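Local coordinates for DUF2019 domain-containing protein (Rhodopseudomonas palustris, PDB 2I9C) that is of unknown function but folds as a compact, all-helical DUF2019 domain assigned to the TPR clan, at residues A[73-78]-A[105-110]. Sequence-based numbering, arbitrary orientation.
Sequences VRLQAA and AGDAGM. With ACT (acetate ion), chain B.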
loop_
_atom_site.group_PDB
_atom_site.type_symbol
_atom_site.label_atom_id
_atom_site.label_comp_id
_atom_site.label_asym_id
_atom_site.label_seq_id
_atom_site.Cartn_x
_atom_site.Cartn_y
_atom_site.Cartn_z
ATOM N N VAL A 73 2.813 3.425 5.165
ATOM C CA VAL A 73 2.353 4.056 3.931
ATOM C C VAL A 73 3.245 3.567 2.779
ATOM O O VAL A 73 2.741 3.141 1.750
ATOM C CB VAL A 73 2.340 5.620 4.041
ATOM C CG1 VAL A 73 1.880 6.282 2.743
ATOM C CG2 VAL A 73 1.351 6.037 5.154
ATOM N N ARG A 74 4.559 3.648 2.964
ATOM C CA ARG A 74 5.487 3.259 1.920
ATOM C C ARG A 74 5.299 1.796 1.520
ATOM O O ARG A 74 5.331 1.486 0.324
ATOM C CB ARG A 74 6.934 3.487 2.388
ATOM C CG ARG A 74 7.281 4.974 2.582
ATOM C CD ARG A 74 8.806 5.156 2.790
ATOM N NE ARG A 74 9.137 6.585 2.943
ATOM C CZ ARG A 74 10.347 7.111 2.833
ATOM N NH1 ARG A 74 11.393 6.355 2.549
ATOM N NH2 ARG A 74 10.524 8.425 3.000
ATOM N N LEU A 75 5.176 0.912 2.524
ATOM C CA LEU A 75 4.978 -0.532 2.312
ATOM C C LEU A 75 3.722 -0.820 1.500
ATOM O O LEU A 75 3.737 -1.537 0.499
ATOM C CB LEU A 75 4.887 -1.301 3.657
ATOM C CG LEU A 75 4.475 -2.785 3.551
ATOM C CD1 LEU A 75 5.544 -3.611 2.902
ATOM C CD2 LEU A 75 4.237 -3.290 4.983
ATOM N N GLN A 76 2.616 -0.257 1.942
ATOM C CA GLN A 76 1.346 -0.523 1.301
ATOM C C GLN A 76 1.305 0.048 -0.112
ATOM O O GLN A 76 0.745 -0.558 -0.992
ATOM C CB GLN A 76 0.178 -0.006 2.150
ATOM C CG GLN A 76 -0.069 -0.886 3.408
ATOM C CD GLN A 76 -0.101 -2.361 3.076
ATOM O OE1 GLN A 76 -0.897 -2.795 2.261
ATOM N NE2 GLN A 76 0.776 -3.137 3.706
ATOM N N ALA A 77 1.890 1.222 -0.294
ATOM C CA ALA A 77 1.957 1.853 -1.617
ATOM C C ALA A 77 2.797 1.003 -2.596
ATOM O O ALA A 77 2.400 0.822 -3.750
ATOM C CB ALA A 77 2.528 3.322 -1.527
ATOM N N ALA A 78 3.903 0.444 -2.118
ATOM C CA ALA A 78 4.732 -0.412 -2.941
ATOM C C ALA A 78 4.031 -1.729 -3.224
ATOM O O ALA A 78 4.019 -2.211 -4.364
ATOM C CB ALA A 78 6.102 -0.640 -2.276
ATOM N N ALA A 105 9.510 -4.353 7.347
ATOM C CA ALA A 105 10.612 -5.018 6.611
ATOM C C ALA A 105 10.386 -6.534 6.437
ATOM O O ALA A 105 10.838 -7.118 5.451
ATOM C CB ALA A 105 11.923 -4.766 7.298
ATOM N N GLY A 106 9.658 -7.165 7.365
ATOM C CA GLY A 106 9.431 -8.630 7.290
ATOM C C GLY A 106 8.310 -8.885 6.303
ATOM O O GLY A 106 8.354 -9.839 5.528
ATOM N N ASP A 107 7.315 -7.994 6.310
ATOM C CA ASP A 107 6.189 -8.044 5.376
ATOM C C ASP A 107 6.771 -7.858 3.953
ATOM O O ASP A 107 6.433 -8.613 3.049
ATOM C CB ASP A 107 5.169 -6.943 5.759
ATOM C CG ASP A 107 3.872 -6.983 4.974
ATOM O OD1 ASP A 107 3.836 -7.220 3.746
ATOM O OD2 ASP A 107 2.828 -6.672 5.576
ATOM N N ALA A 108 7.664 -6.882 3.763
ATOM C CA ALA A 108 8.254 -6.624 2.436
ATOM C C ALA A 108 9.124 -7.770 1.961
ATOM O O ALA A 108 9.087 -8.112 0.791
ATOM C CB ALA A 108 9.008 -5.316 2.438
ATOM N N GLY A 109 9.871 -8.379 2.896
ATOM C CA GLY A 109 10.706 -9.549 2.649
ATOM C C GLY A 109 9.873 -10.725 2.153
ATOM O O GLY A 109 10.225 -11.347 1.130
HETATM N N MSE A 110 8.764 -11.016 2.849
HETATM C CA MSE A 110 7.832 -12.072 2.438
HETATM C C MSE A 110 7.200 -11.800 1.047
HETATM O O MSE A 110 7.092 -12.723 0.215
HETATM C CB MSE A 110 6.767 -12.309 3.520
HETATM C CG MSE A 110 5.772 -13.468 3.246
HETATM SE SE MSE A 110 6.328 -15.321 3.808
HETATM C CE MSE A 110 7.260 -15.875 2.198
HETATM C C ACT B . 12.833 3.212 2.915
HETATM O O ACT B . 11.679 3.366 2.366
HETATM O OXT ACT B . 13.904 4.030 2.848
HETATM C CH3 ACT B . 12.854 1.952 3.605
#
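R74 NH1 donates a hydrogen bond to O of the acetate ion, 3.0 Å away and fairly straight at 161°; the acetate oxygen lies in the guanidinium plane, at its edge. Q92 of helix 86-99 is a second donor to this anion, which probably comes from the crystallisation liquor. The rest of the guanidinium turns back to the chain, NE bonding to the carbonyl oxygen of Y68 and NH2 more weakly to that of E67. A leucine in place of R74 would probably leave the Y68 carbonyl without this donor and the acetate without this charged partner, though still bonded to Q92.

R74 does not reach residues 105-110; that task falls to its neighbour L75, whose CG lies anti to the backbone N (chi1 171°), directing both methyls across the gap. CD1 settles on A108 CB at 3.9 Å, while CD2 lies against the carboxylate of D107, 3.7 Å from D107 CG. The D107 side chain thus offers L75 its carbon stem as well as its charged end. Its OD1 forms a salt bridge with K79, just beyond the first segment, so the acid is held by a charge of the same helix whose leucine it covers.

The case illustrates how two nearly parallel segments, 73-78 on helix 71-79 and 105-110 on helix 104-117, can meet across a wide spacing. Their axes are 10.5 Å apart and inclined by 15°, and L93 of helix 86-99 touches both A78 and A108, consistent with the layered helix packing of TPR-like folds. No hydrogen bond joins the two segments directly: L75 packs against both A108 CB and the D107 side chain, so the join depends on the fit of this one leucine, while the K79 salt bridge probably helps to keep the D107 carboxylate against its methyl.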